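Local coordinates for protein alpha-galactosidase (Lactobacillus brevis, PDB 3MI6) that probably hydrolyses terminal, non-reducing alpha-D-galactose residues of alpha-D-galactosides such as galactose oligosaccharides, galactomannans and galactolipids, at residues G32-G37 and P44-L49; S219-A224 and P278-W283; E295-Y300 and A313-Q318; A666-L671 and P715-D720. One frame throughout, in Å; residues are numbered along the deposited sequence.

Contact 1 (G32-G37 and P44-L49); sequences GQIYYG and PTYQNL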
loop_
_atom_site.group_PDB
_atom_site.type_symbol
_atom_site.label_atom_id
_atom_site.label_comp_id
_atom_site.label_asym_id
_atom_site.label_seq_id
_atom_site.Cartn_x
_atom_site.Cartn_y
_atom_site.Cartn_z
ATOM N N GLY D 32 22.137 22.941 20.404
ATOM C CA GLY D 32 20.825 22.313 20.318
ATOM C C GLY D 32 20.063 22.741 19.080
ATOM O O GLY D 32 19.814 23.920 18.835
ATOM N N GLN D 33 19.703 21.757 18.275
ATOM C CA GLN D 33 18.998 22.001 17.029
ATOM C C GLN D 33 17.579 22.389 17.377
ATOM O O GLN D 33 16.962 21.757 18.232
ATOM C CB GLN D 33 19.032 20.734 16.189
ATOM C CG GLN D 33 17.962 20.627 15.181
ATOM C CD GLN D 33 18.105 21.627 14.078
ATOM O OE1 GLN D 33 19.204 22.120 13.778
ATOM N NE2 GLN D 33 16.985 21.931 13.443
ATOM N N ILE D 34 17.073 23.447 16.748
ATOM C CA ILE D 34 15.728 23.927 17.059
ATOM C C ILE D 34 14.727 23.643 15.920
ATOM O O ILE D 34 13.619 23.169 16.158
ATOM C CB ILE D 34 15.714 25.453 17.379
ATOM C CG1 ILE D 34 16.880 25.834 18.277
ATOM C CG2 ILE D 34 14.413 25.863 18.058
ATOM C CD1 ILE D 34 16.780 27.234 18.780
ATOM N N TYR D 35 15.122 23.933 14.687
ATOM C CA TYR D 35 14.186 23.858 13.581
ATOM C C TYR D 35 14.843 23.988 12.208
ATOM O O TYR D 35 15.735 24.810 12.011
ATOM C CB TYR D 35 13.115 24.938 13.741
ATOM C CG TYR D 35 12.306 25.137 12.494
ATOM C CD1 TYR D 35 11.197 24.333 12.221
ATOM C CD2 TYR D 35 12.651 26.116 11.575
ATOM C CE1 TYR D 35 10.448 24.516 11.055
ATOM C CE2 TYR D 35 11.921 26.297 10.422
ATOM C CZ TYR D 35 10.826 25.496 10.165
ATOM O OH TYR D 35 10.108 25.695 9.015
ATOM N N TYR D 36 14.396 23.173 11.261
ATOM C CA TYR D 36 14.856 23.274 9.873
ATOM C C TYR D 36 13.632 22.980 9.040
ATOM O O TYR D 36 12.998 21.937 9.201
ATOM C CB TYR D 36 16.009 22.299 9.582
ATOM C CG TYR D 36 16.641 22.423 8.202
ATOM C CD1 TYR D 36 16.556 23.601 7.468
ATOM C CD2 TYR D 36 17.344 21.360 7.644
ATOM C CE1 TYR D 36 17.142 23.710 6.197
ATOM C CE2 TYR D 36 17.931 21.454 6.376
ATOM C CZ TYR D 36 17.827 22.629 5.653
ATOM O OH TYR D 36 18.410 22.710 4.394
ATOM N N GLY D 37 13.260 23.930 8.193
ATOM C CA GLY D 37 11.981 23.867 7.513
ATOM C C GLY D 37 11.797 25.104 6.668
ATOM O O GLY D 37 12.761 25.815 6.407
ATOM N N PRO D 44 14.707 36.227 19.226
ATOM C CA PRO D 44 15.872 36.133 20.110
ATOM C C PRO D 44 15.997 34.734 20.668
ATOM O O PRO D 44 17.077 34.158 20.716
ATOM C CB PRO D 44 15.526 37.103 21.244
ATOM C CG PRO D 44 14.473 37.989 20.690
ATOM C CD PRO D 44 13.683 37.126 19.777
ATOM N N THR D 45 14.867 34.195 21.087
ATOM C CA THR D 45 14.821 32.890 21.697
ATOM C C THR D 45 13.542 32.186 21.224
ATOM O O THR D 45 12.595 32.844 20.791
ATOM C CB THR D 45 14.835 33.019 23.224
ATOM O OG1 THR D 45 15.139 31.754 23.818
ATOM C CG2 THR D 45 13.483 33.517 23.732
ATOM N N TYR D 46 13.538 30.853 21.276
ATOM C CA TYR D 46 12.372 30.053 20.912
ATOM C C TYR D 46 11.993 29.149 22.083
ATOM O O TYR D 46 12.048 27.932 21.981
ATOM C CB TYR D 46 12.651 29.226 19.652
ATOM C CG TYR D 46 12.926 30.051 18.407
ATOM C CD1 TYR D 46 14.203 30.479 18.102
ATOM C CD2 TYR D 46 11.908 30.392 17.536
ATOM C CE1 TYR D 46 14.456 31.234 16.978
ATOM C CE2 TYR D 46 12.156 31.150 16.408
ATOM C CZ TYR D 46 13.435 31.564 16.136
ATOM O OH TYR D 46 13.696 32.316 15.010
ATOM N N GLN D 47 11.613 29.761 23.202
ATOM C CA GLN D 47 11.358 29.017 24.433
ATOM C C GLN D 47 10.378 27.897 24.177
ATOM O O GLN D 47 10.476 26.823 24.759
ATOM C CB GLN D 47 10.826 29.932 25.546
ATOM C CG GLN D 47 11.885 30.825 26.207
ATOM C CD GLN D 47 11.320 31.665 27.356
ATOM O OE1 GLN D 47 10.246 31.366 27.885
ATOM N NE2 GLN D 47 12.049 32.719 27.745
ATOM N N ASN D 48 9.430 28.162 23.293
ATOM C CA ASN D 48 8.382 27.200 22.995
ATOM C C ASN D 48 8.923 25.941 22.340
ATOM O O ASN D 48 8.704 24.834 22.827
ATOM C CB ASN D 48 7.310 27.830 22.104
ATOM C CG ASN D 48 6.254 26.838 21.680
ATOM O OD1 ASN D 48 5.498 26.329 22.510
ATOM N ND2 ASN D 48 6.193 26.555 20.378
ATOM N N LEU D 49 9.614 26.119 21.224
ATOM C CA LEU D 49 10.164 24.995 20.487
ATOM C C LEU D 49 11.181 24.184 21.309
ATOM O O LEU D 49 11.434 23.011 21.019
ATOM C CB LEU D 49 10.796 25.496 19.189
ATOM C CG LEU D 49 9.781 26.174 18.271
ATOM C CD1 LEU D 49 10.468 26.940 17.147
ATOM C CD2 LEU D 49 8.826 25.138 17.716
#

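Contact 2 (S219-A224 and P278-W283); sequences SSLRMA and PDEFGW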
loop_
_atom_site.group_PDB
_atom_site.type_symbol
_atom_site.label_atom_id
_atom_site.label_comp_id
_atom_site.label_asym_id
_atom_site.label_seq_id
_atom_site.Cartn_x
_atom_site.Cartn_y
_atom_site.Cartn_z
ATOM N N SER D 219 25.739 2.834 2.512
ATOM C CA SER D 219 27.148 3.131 2.746
ATOM C C SER D 219 28.092 2.566 1.672
ATOM O O SER D 219 27.686 1.840 0.758
ATOM C CB SER D 219 27.568 2.613 4.138
ATOM O OG SER D 219 27.355 1.206 4.280
ATOM N N SER D 220 29.366 2.898 1.803
ATOM C CA SER D 220 30.370 2.317 0.937
ATOM C C SER D 220 31.627 1.955 1.735
ATOM O O SER D 220 32.104 2.751 2.555
ATOM C CB SER D 220 30.697 3.295 -0.191
ATOM O OG SER D 220 31.356 2.642 -1.253
ATOM N N LEU D 221 32.143 0.747 1.501
ATOM C CA LEU D 221 33.402 0.291 2.084
ATOM C C LEU D 221 34.412 0.036 1.011
ATOM O O LEU D 221 35.361 -0.704 1.232
ATOM C CB LEU D 221 33.202 -1.020 2.806
ATOM C CG LEU D 221 32.329 -0.817 4.022
ATOM C CD1 LEU D 221 31.824 -2.156 4.565
ATOM C CD2 LEU D 221 33.150 -0.026 5.028
ATOM N N ARG D 222 34.228 0.636 -0.156
ATOM C CA ARG D 222 35.049 0.262 -1.299
ATOM C C ARG D 222 36.034 1.330 -1.782
ATOM O O ARG D 222 36.490 1.273 -2.925
ATOM C CB ARG D 222 34.155 -0.178 -2.453
ATOM C CG ARG D 222 32.865 -0.849 -1.993
ATOM C CD ARG D 222 31.783 -0.778 -3.086
ATOM N NE ARG D 222 31.749 -1.988 -3.903
ATOM C CZ ARG D 222 30.859 -2.959 -3.740
ATOM N NH1 ARG D 222 29.924 -2.842 -2.795
ATOM N NH2 ARG D 222 30.901 -4.026 -4.529
HETATM N N MSE D 223 36.382 2.273 -0.908
HETATM C CA MSE D 223 37.259 3.402 -1.274
HETATM C C MSE D 223 36.786 4.190 -2.515
HETATM O O MSE D 223 37.599 4.755 -3.269
HETATM C CB MSE D 223 38.693 2.942 -1.501
HETATM C CG MSE D 223 39.551 2.757 -0.269
HETATM SE SE MSE D 223 41.378 2.242 -0.857
HETATM C CE MSE D 223 42.183 2.051 0.900
ATOM N N ALA D 224 35.475 4.199 -2.714
ATOM C CA ALA D 224 34.820 5.022 -3.715
ATOM C C ALA D 224 33.377 5.089 -3.277
ATOM O O ALA D 224 32.896 4.169 -2.605
ATOM C CB ALA D 224 34.910 4.390 -5.075
ATOM N N PRO D 278 32.157 5.820 9.157
ATOM C CA PRO D 278 32.851 5.516 10.411
ATOM C C PRO D 278 33.541 4.156 10.405
ATOM O O PRO D 278 34.508 3.985 11.135
ATOM C CB PRO D 278 31.720 5.529 11.440
ATOM C CG PRO D 278 30.797 6.498 10.915
ATOM C CD PRO D 278 30.809 6.338 9.411
ATOM N N ASP D 279 33.058 3.212 9.606
ATOM C CA ASP D 279 33.718 1.923 9.472
ATOM C C ASP D 279 34.931 1.969 8.543
ATOM O O ASP D 279 34.937 2.677 7.520
ATOM C CB ASP D 279 32.718 0.883 8.982
ATOM C CG ASP D 279 31.829 0.365 10.099
ATOM O OD1 ASP D 279 32.387 -0.087 11.128
ATOM O OD2 ASP D 279 30.585 0.401 9.949
ATOM N N GLU D 280 35.951 1.188 8.883
ATOM C CA GLU D 280 37.250 1.273 8.206
ATOM C C GLU D 280 37.763 2.703 8.179
ATOM O O GLU D 280 38.274 3.169 7.168
ATOM C CB GLU D 280 37.172 0.713 6.795
ATOM C CG GLU D 280 36.765 -0.749 6.770
ATOM C CD GLU D 280 37.834 -1.673 7.356
ATOM O OE1 GLU D 280 38.786 -2.011 6.611
ATOM O OE2 GLU D 280 37.717 -2.067 8.547
ATOM N N PHE D 281 37.594 3.402 9.294
ATOM C CA PHE D 281 38.134 4.742 9.431
ATOM C C PHE D 281 38.562 5.081 10.864
ATOM O O PHE D 281 37.912 4.695 11.858
ATOM C CB PHE D 281 37.166 5.795 8.919
ATOM C CG PHE D 281 37.545 7.193 9.314
ATOM C CD1 PHE D 281 38.358 7.959 8.498
ATOM C CD2 PHE D 281 37.083 7.740 10.505
ATOM C CE1 PHE D 281 38.707 9.251 8.866
ATOM C CE2 PHE D 281 37.418 9.015 10.884
ATOM C CZ PHE D 281 38.229 9.782 10.070
ATOM N N GLY D 282 39.661 5.818 10.946
ATOM C CA GLY D 282 40.222 6.243 12.207
ATOM C C GLY D 282 41.343 7.203 11.867
ATOM O O GLY D 282 42.160 6.914 10.986
ATOM N N TRP D 283 41.386 8.351 12.537
ATOM C CA TRP D 283 42.397 9.338 12.199
ATOM C C TRP D 283 43.217 9.792 13.392
ATOM O O TRP D 283 42.680 10.431 14.299
ATOM C CB TRP D 283 41.743 10.536 11.553
ATOM C CG TRP D 283 42.718 11.426 10.958
ATOM C CD1 TRP D 283 43.315 12.495 11.545
ATOM C CD2 TRP D 283 43.239 11.338 9.644
ATOM N NE1 TRP D 283 44.180 13.086 10.670
ATOM C CE2 TRP D 283 44.154 12.393 9.489
ATOM C CE3 TRP D 283 43.021 10.469 8.576
ATOM C CZ2 TRP D 283 44.854 12.605 8.314
ATOM C CZ3 TRP D 283 43.719 10.678 7.404
ATOM C CH2 TRP D 283 44.631 11.736 7.286
HETATM O O HOH W 1 28.871 0.865 7.231
#

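Contact 3 (E295-Y300 and A313-Q318); sequences EAILSY and ASFYQQ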
loop_
_atom_site.group_PDB
_atom_site.type_symbol
_atom_site.label_atom_id
_atom_site.label_comp_id
_atom_site.label_asym_id
_atom_site.label_seq_id
_atom_site.Cartn_x
_atom_site.Cartn_y
_atom_site.Cartn_z
ATOM N N GLU D 295 32.764 18.261 2.843
ATOM C CA GLU D 295 31.547 19.042 3.043
ATOM C C GLU D 295 30.246 18.271 2.784
ATOM O O GLU D 295 30.152 17.463 1.845
ATOM C CB GLU D 295 31.595 20.309 2.194
ATOM C CG GLU D 295 32.488 21.367 2.791
ATOM C CD GLU D 295 32.571 22.609 1.948
ATOM O OE1 GLU D 295 32.313 22.535 0.725
ATOM O OE2 GLU D 295 32.900 23.671 2.515
ATOM N N ALA D 296 29.245 18.531 3.622
ATOM C CA ALA D 296 27.893 18.026 3.394
ATOM C C ALA D 296 27.047 19.122 2.765
ATOM O O ALA D 296 27.053 20.241 3.249
ATOM C CB ALA D 296 27.277 17.569 4.709
ATOM N N ILE D 297 26.338 18.809 1.682
ATOM C CA ILE D 297 25.317 19.717 1.111
ATOM C C ILE D 297 23.923 19.412 1.666
ATOM O O ILE D 297 23.465 18.284 1.585
ATOM C CB ILE D 297 25.207 19.612 -0.435
ATOM C CG1 ILE D 297 26.580 19.624 -1.119
ATOM C CG2 ILE D 297 24.333 20.719 -0.972
ATOM C CD1 ILE D 297 27.414 20.842 -0.820
ATOM N N LEU D 298 23.263 20.418 2.230
ATOM C CA LEU D 298 21.900 20.282 2.743
ATOM C C LEU D 298 20.931 21.233 2.032
ATOM O O LEU D 298 21.315 22.313 1.569
ATOM C CB LEU D 298 21.852 20.554 4.238
ATOM C CG LEU D 298 21.804 19.344 5.165
ATOM C CD1 LEU D 298 23.087 18.533 5.009
ATOM C CD2 LEU D 298 21.642 19.768 6.613
ATOM N N SER D 299 19.666 20.829 1.948
ATOM C CA SER D 299 18.676 21.595 1.201
ATOM C C SER D 299 17.246 21.159 1.510
ATOM O O SER D 299 16.982 19.996 1.841
ATOM C CB SER D 299 18.946 21.485 -0.299
ATOM O OG SER D 299 18.369 22.573 -0.980
ATOM N N TYR D 300 16.332 22.112 1.408
ATOM C CA TYR D 300 14.933 21.844 1.628
ATOM C C TYR D 300 14.113 22.653 0.639
ATOM O O TYR D 300 14.574 23.665 0.117
ATOM C CB TYR D 300 14.519 22.196 3.049
ATOM C CG TYR D 300 13.008 22.193 3.243
ATOM C CD1 TYR D 300 12.234 23.283 2.852
ATOM C CD2 TYR D 300 12.359 21.099 3.815
ATOM C CE1 TYR D 300 10.867 23.288 3.011
ATOM C CE2 TYR D 300 10.980 21.095 3.990
ATOM C CZ TYR D 300 10.239 22.196 3.584
ATOM O OH TYR D 300 8.867 22.202 3.743
ATOM N N ALA D 313 21.115 22.015 -8.263
ATOM C CA ALA D 313 21.890 21.999 -9.499
ATOM C C ALA D 313 22.399 23.376 -9.870
ATOM O O ALA D 313 23.482 23.507 -10.422
ATOM C CB ALA D 313 21.092 21.409 -10.643
ATOM N N SER D 314 21.617 24.402 -9.574
ATOM C CA SER D 314 22.101 25.764 -9.740
ATOM C C SER D 314 23.195 26.078 -8.738
ATOM O O SER D 314 24.118 26.841 -9.020
ATOM C CB SER D 314 20.968 26.772 -9.591
ATOM O OG SER D 314 20.659 27.293 -10.869
ATOM N N PHE D 315 23.076 25.492 -7.555
ATOM C CA PHE D 315 24.102 25.668 -6.561
ATOM C C PHE D 315 25.408 25.028 -7.031
ATOM O O PHE D 315 26.474 25.635 -6.896
ATOM C CB PHE D 315 23.673 25.104 -5.213
ATOM C CG PHE D 315 24.805 24.965 -4.232
ATOM C CD1 PHE D 315 25.203 26.044 -3.462
ATOM C CD2 PHE D 315 25.476 23.759 -4.097
ATOM C CE1 PHE D 315 26.247 25.931 -2.562
ATOM C CE2 PHE D 315 26.520 23.629 -3.201
ATOM C CZ PHE D 315 26.911 24.727 -2.425
ATOM N N TYR D 316 25.327 23.821 -7.597
ATOM C CA TYR D 316 26.542 23.111 -8.019
ATOM C C TYR D 316 27.233 23.831 -9.174
ATOM O O TYR D 316 28.455 23.874 -9.238
ATOM C CB TYR D 316 26.275 21.648 -8.405
ATOM C CG TYR D 316 25.673 20.772 -7.326
ATOM C CD1 TYR D 316 26.138 20.820 -6.015
ATOM C CD2 TYR D 316 24.663 19.854 -7.633
ATOM C CE1 TYR D 316 25.587 20.003 -5.028
ATOM C CE2 TYR D 316 24.108 19.042 -6.663
ATOM C CZ TYR D 316 24.568 19.118 -5.359
ATOM O OH TYR D 316 24.007 18.309 -4.385
ATOM N N GLN D 317 26.441 24.396 -10.078
ATOM C CA GLN D 317 26.970 24.997 -11.290
ATOM C C GLN D 317 27.669 26.315 -10.996
ATOM O O GLN D 317 28.581 26.713 -11.712
ATOM C CB GLN D 317 25.848 25.226 -12.311
ATOM C CG GLN D 317 26.322 25.838 -13.630
ATOM C CD GLN D 317 25.171 26.246 -14.551
ATOM O OE1 GLN D 317 24.485 27.253 -14.315
ATOM N NE2 GLN D 317 24.963 25.469 -15.612
ATOM N N GLN D 318 27.234 27.002 -9.949
ATOM C CA GLN D 318 27.808 28.292 -9.624
ATOM C C GLN D 318 28.894 28.185 -8.552
ATOM O O GLN D 318 29.818 28.998 -8.521
ATOM C CB GLN D 318 26.714 29.267 -9.175
ATOM C CG GLN D 318 27.226 30.670 -8.880
ATOM C CD GLN D 318 26.116 31.667 -8.594
ATOM O OE1 GLN D 318 26.378 32.819 -8.218
ATOM N NE2 GLN D 318 24.865 31.230 -8.765
#

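Contact 4 (A666-L671 and P715-D720); sequences AARYQL and PTILAD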
loop_
_atom_site.group_PDB
_atom_site.type_symbol
_atom_site.label_atom_id
_atom_site.label_comp_id
_atom_site.label_asym_id
_atom_site.label_seq_id
_atom_site.Cartn_x
_atom_site.Cartn_y
_atom_site.Cartn_z
ATOM N N ALA D 666 10.878 18.656 -24.913
ATOM C CA ALA D 666 10.310 17.572 -24.118
ATOM C C ALA D 666 10.512 16.251 -24.845
ATOM O O ALA D 666 10.709 16.212 -26.056
ATOM C CB ALA D 666 8.828 17.816 -23.873
ATOM N N ALA D 667 10.484 15.158 -24.103
ATOM C CA ALA D 667 10.646 13.863 -24.728
ATOM C C ALA D 667 9.846 12.872 -23.940
ATOM O O ALA D 667 9.880 12.904 -22.721
ATOM C CB ALA D 667 12.096 13.465 -24.755
ATOM N N ARG D 668 9.106 12.021 -24.647
ATOM C CA ARG D 668 8.380 10.911 -24.054
ATOM C C ARG D 668 8.911 9.618 -24.671
ATOM O O ARG D 668 8.959 9.470 -25.888
ATOM C CB ARG D 668 6.901 11.058 -24.349
ATOM C CG ARG D 668 6.011 10.056 -23.714
ATOM C CD ARG D 668 4.574 10.388 -24.088
ATOM N NE ARG D 668 3.595 9.529 -23.430
ATOM C CZ ARG D 668 3.083 8.425 -23.972
ATOM N NH1 ARG D 668 3.455 8.039 -25.184
ATOM N NH2 ARG D 668 2.205 7.701 -23.293
ATOM N N TYR D 669 9.328 8.687 -23.827
ATOM C CA TYR D 669 9.801 7.393 -24.278
ATOM C C TYR D 669 8.870 6.328 -23.733
ATOM O O TYR D 669 8.581 6.303 -22.547
ATOM C CB TYR D 669 11.228 7.134 -23.763
ATOM C CG TYR D 669 12.167 8.311 -23.908
ATOM C CD1 TYR D 669 13.018 8.397 -24.986
ATOM C CD2 TYR D 669 12.178 9.346 -22.978
ATOM C CE1 TYR D 669 13.860 9.466 -25.139
ATOM C CE2 TYR D 669 13.020 10.421 -23.120
ATOM C CZ TYR D 669 13.864 10.475 -24.202
ATOM O OH TYR D 669 14.733 11.538 -24.381
ATOM N N GLN D 670 8.388 5.445 -24.595
ATOM C CA GLN D 670 7.610 4.318 -24.117
ATOM C C GLN D 670 8.435 3.076 -24.376
ATOM O O GLN D 670 8.996 2.919 -25.473
ATOM C CB GLN D 670 6.268 4.238 -24.827
ATOM C CG GLN D 670 5.324 3.186 -24.268
ATOM C CD GLN D 670 4.000 3.104 -25.051
ATOM O OE1 GLN D 670 4.004 2.858 -26.269
ATOM N NE2 GLN D 670 2.868 3.316 -24.352
ATOM N N LEU D 671 8.530 2.201 -23.376
ATOM C CA LEU D 671 9.349 1.010 -23.551
ATOM C C LEU D 671 8.649 -0.069 -24.395
ATOM O O LEU D 671 9.222 -0.597 -25.355
ATOM C CB LEU D 671 9.800 0.451 -22.210
ATOM C CG LEU D 671 10.670 1.367 -21.346
ATOM C CD1 LEU D 671 11.020 0.671 -20.028
ATOM C CD2 LEU D 671 11.928 1.788 -22.080
ATOM N N PRO D 715 -0.445 11.579 -31.004
ATOM C CA PRO D 715 -0.686 10.429 -31.880
ATOM C C PRO D 715 -0.271 9.113 -31.244
ATOM O O PRO D 715 0.837 8.982 -30.707
ATOM C CB PRO D 715 0.242 10.705 -33.059
ATOM C CG PRO D 715 0.261 12.180 -33.160
ATOM C CD PRO D 715 0.111 12.721 -31.747
ATOM N N THR D 716 -1.173 8.146 -31.311
ATOM C CA THR D 716 -0.864 6.784 -30.928
ATOM C C THR D 716 0.314 6.228 -31.755
ATOM O O THR D 716 0.516 6.607 -32.911
ATOM C CB THR D 716 -2.118 5.902 -31.091
ATOM O OG1 THR D 716 -3.219 6.528 -30.415
ATOM C CG2 THR D 716 -1.889 4.544 -30.499
ATOM N N ILE D 717 1.094 5.346 -31.139
ATOM C CA ILE D 717 2.149 4.640 -31.835
ATOM C C ILE D 717 1.591 3.406 -32.552
ATOM O O ILE D 717 1.160 2.443 -31.915
ATOM C CB ILE D 717 3.271 4.253 -30.861
ATOM C CG1 ILE D 717 3.778 5.506 -30.146
ATOM C CG2 ILE D 717 4.403 3.542 -31.596
ATOM C CD1 ILE D 717 4.056 5.284 -28.683
ATOM N N LEU D 718 1.599 3.454 -33.882
ATOM C CA LEU D 718 0.950 2.430 -34.702
ATOM C C LEU D 718 1.911 1.449 -35.353
ATOM O O LEU D 718 3.062 1.781 -35.618
ATOM C CB LEU D 718 0.121 3.083 -35.806
ATOM C CG LEU D 718 -1.114 3.827 -35.320
ATOM C CD1 LEU D 718 -1.927 4.277 -36.513
ATOM C CD2 LEU D 718 -1.928 2.918 -34.408
ATOM N N ALA D 719 1.419 0.247 -35.627
ATOM C CA ALA D 719 2.178 -0.729 -36.395
ATOM C C ALA D 719 2.248 -0.299 -37.876
ATOM O O ALA D 719 1.250 0.164 -38.440
ATOM C CB ALA D 719 1.544 -2.100 -36.252
ATOM N N ASP D 720 3.426 -0.436 -38.491
ATOM C CA ASP D 720 3.610 -0.093 -39.910
ATOM C C ASP D 720 4.213 -1.230 -40.766
ATOM O O ASP D 720 4.506 -1.040 -41.949
ATOM C CB ASP D 720 4.433 1.199 -40.068
ATOM C CG ASP D 720 5.913 1.028 -39.686
ATOM O OD1 ASP D 720 6.362 -0.098 -39.356
ATOM O OD2 ASP D 720 6.638 2.047 -39.722
#

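Contact 1 (G32-G37 and P44-L49)
Ile34 of strand 31-36 pushes its branched side chain between Tyr46 and Leu49 of the loop that follows. Its methyl CG2 does most of the touching, lying 3.8 Å from Leu49 CB and 4.1 Å from Tyr46 CB. The longer branch goes to the phenol: Ile34 CD1 stops 4.2 Å from Tyr46 CD1 and approaches that ring obliquely. With CG1 opposite the carbonyl carbon and CG2 opposite the backbone N (chi1 -43°), CG2 serves both partners, while CD1 adds a second contact, to the Tyr46 ring, and the side chain runs roughly at right angles to both. Leu49 adds its methyl CD1, 4.2 Å from Ile34 CG2. All three residues are buried, and the join between them is wholly apolar. One shell out, the ring of Tyr46 is held at its far end by a hydrogen bond from OH to His41 O, and its side chain also packs on Ile22 of strand 19-25. Tyr46 and Leu49 rest against Glu706 and Gly711 of the second subunit, so the loop is sandwiched between its own sheet and a neighbour. Ile34 and Tyr35 both pair with Ile22, and both start their side chains toward the loop, although the phenol of Tyr35 then leads off to Pro38 O. This is a classic beta bulge in the last strand of a four-stranded antiparallel sheet, roofed by a loop at a subunit interface.

Contact 2 (S219-A224 and P278-W283)
Leu221 reaches across to the turn at Asp279 and Glu280 with one methyl group. From CB the chain leaves beside the backbone N, with CG opposite the carbonyl carbon (chi1 -67°), and CB itself makes no contact with the turn. At CG the side chain forks, and it is CD2 that makes the crossing: it sits 4.1 Å from Asp279 CB and equally 4.1 Å from Glu280 CG. The methyl therefore rests on the aliphatic parts of two acidic residues, while the carboxylate of Glu280 turns to another subunit. The side chain of Leu221 also packs on Asn277 and on Gln87 of the third subunit. Glu280, bent at chi2, sends OE1 to a salt bridge with Arg99 of the third subunit and OE2 to a hydrogen bond with Gln91 of that subunit, so its acid end belongs to the interface. Asp279 is linked back by a water, which donates to Asp279 OD2 at 3.2 Å and makes a weak bond of 3.3 Å with Ser219 OG. Within the 219-224 loop, Ser220 OG donates to Ala224 O over 2.6 Å, nearly in line with the carbonyl (165° at the oxygen), tying the bend to itself. Pro278 to Phe281 form a type II beta turn with Asp279 and Glu280 at its corners; the arrangement is a loop-to-turn contact at the rim of the N-terminal beta-sandwich domain, next to another subunit.

Contact 3 (E295-Y300 and A313-Q318)
Ile297, on strand 290-301, is the one strand residue here that meets the helix, and it touches two aromatic rings. Its CD1 lies 3.8 Å from Phe315 CE2, approaching that ring obliquely, whereas Ile297 CG1 comes to the edge of the Tyr316 ring, near its plane, 4.1 Å from CE1. The CG2 branch of Ile297 ends 4.2 Å from Tyr316 OH. Phe315 and Ile297 come from opposite directions, the phenylalanine CG set opposite its backbone N (chi1 166°) so the ring extends from helix 305-319 toward the sheet; the side chain of Tyr316 crosses Ile297 at a slant. Phe154 meets Phe315 edge-to-face, and Val159 and Val161 of strand 159-167 add to the apolar surroundings. All three contact residues are buried. The other side of the helix is looser: Ser314 is exposed, Ala313 and Gln317 are partly so, and Gln318 turns OE1 to Thr127 OG1. Beside the apolar patch Gln311 NE2, from an earlier helix turn, bonds to Ser299 OG and Tyr300 O. Between these segments sheet and helix thus meet through dispersion and shape alone, while Gln311 adds directional bonds nearby, consistent with a buried, largely apolar seam between the beta-sandwich and the helix leading to the barrel.

Contact 4 (A666-L671 and P715-D720)
Gln670 lays its extended side chain past Ile717, the two running alongside in opposite directions, and its amide end overlaps the isoleucine methyl: Gln670 CD is 4.2 Å from Ile717 CD1. CG stands opposite the backbone N (chi1 -173°) and the chain continues straight, which carries the amide from strand 663-670 out to the loop. Two residues earlier, on the same side of the strand, Arg668 is fully stretched as far as NE and brings its guanidinium beside the same methyl; Ile717 CD1 lies near the plane of that group, at its edge, 4.5 Å from Arg668 NH1. This NH1 is bonded to Gln730 OE1 on the adjoining strand 728-736, which helps hold the guanidinium in place. Ile717 also packs on Tyr728 and Gln730, and its carbonyl O takes a hydrogen bond from Asn673 ND2. Its neighbour Thr716 turns away from the strand, with OG1 bonded to Glu53 and Arg55 of the second subunit. None of the touching residues is fully buried; one methyl lies against the polar ends of two side chains. Here a loop lies over one face of the antiparallel sheet of the C-terminal domain, close to a subunit interface.

Contacts 1 and 2 both lie in the N-terminal beta domain, their centres about 34 Å apart, and each borders a different neighbouring subunit. Contact 3 lies nearest the middle of the chain, about 11 Å from its centre, and its helix leads on to the catalytic barrel. Contacts 1 and 3 are the only pair that touch: Tyr36 OH of contact 1 packs 3.3 Å from Ser299 N. Contact 4, in the C-terminal domain, stands about 52 Å from contact 1 between centres, yet both meet the second subunit; contact 2 lies across the chain's centre from it. All four lie away from the predicted nucleophile Asp479 and proton donor Asp549; contacts 1, 2 and 4 also border other subunits, and contact 3 does not.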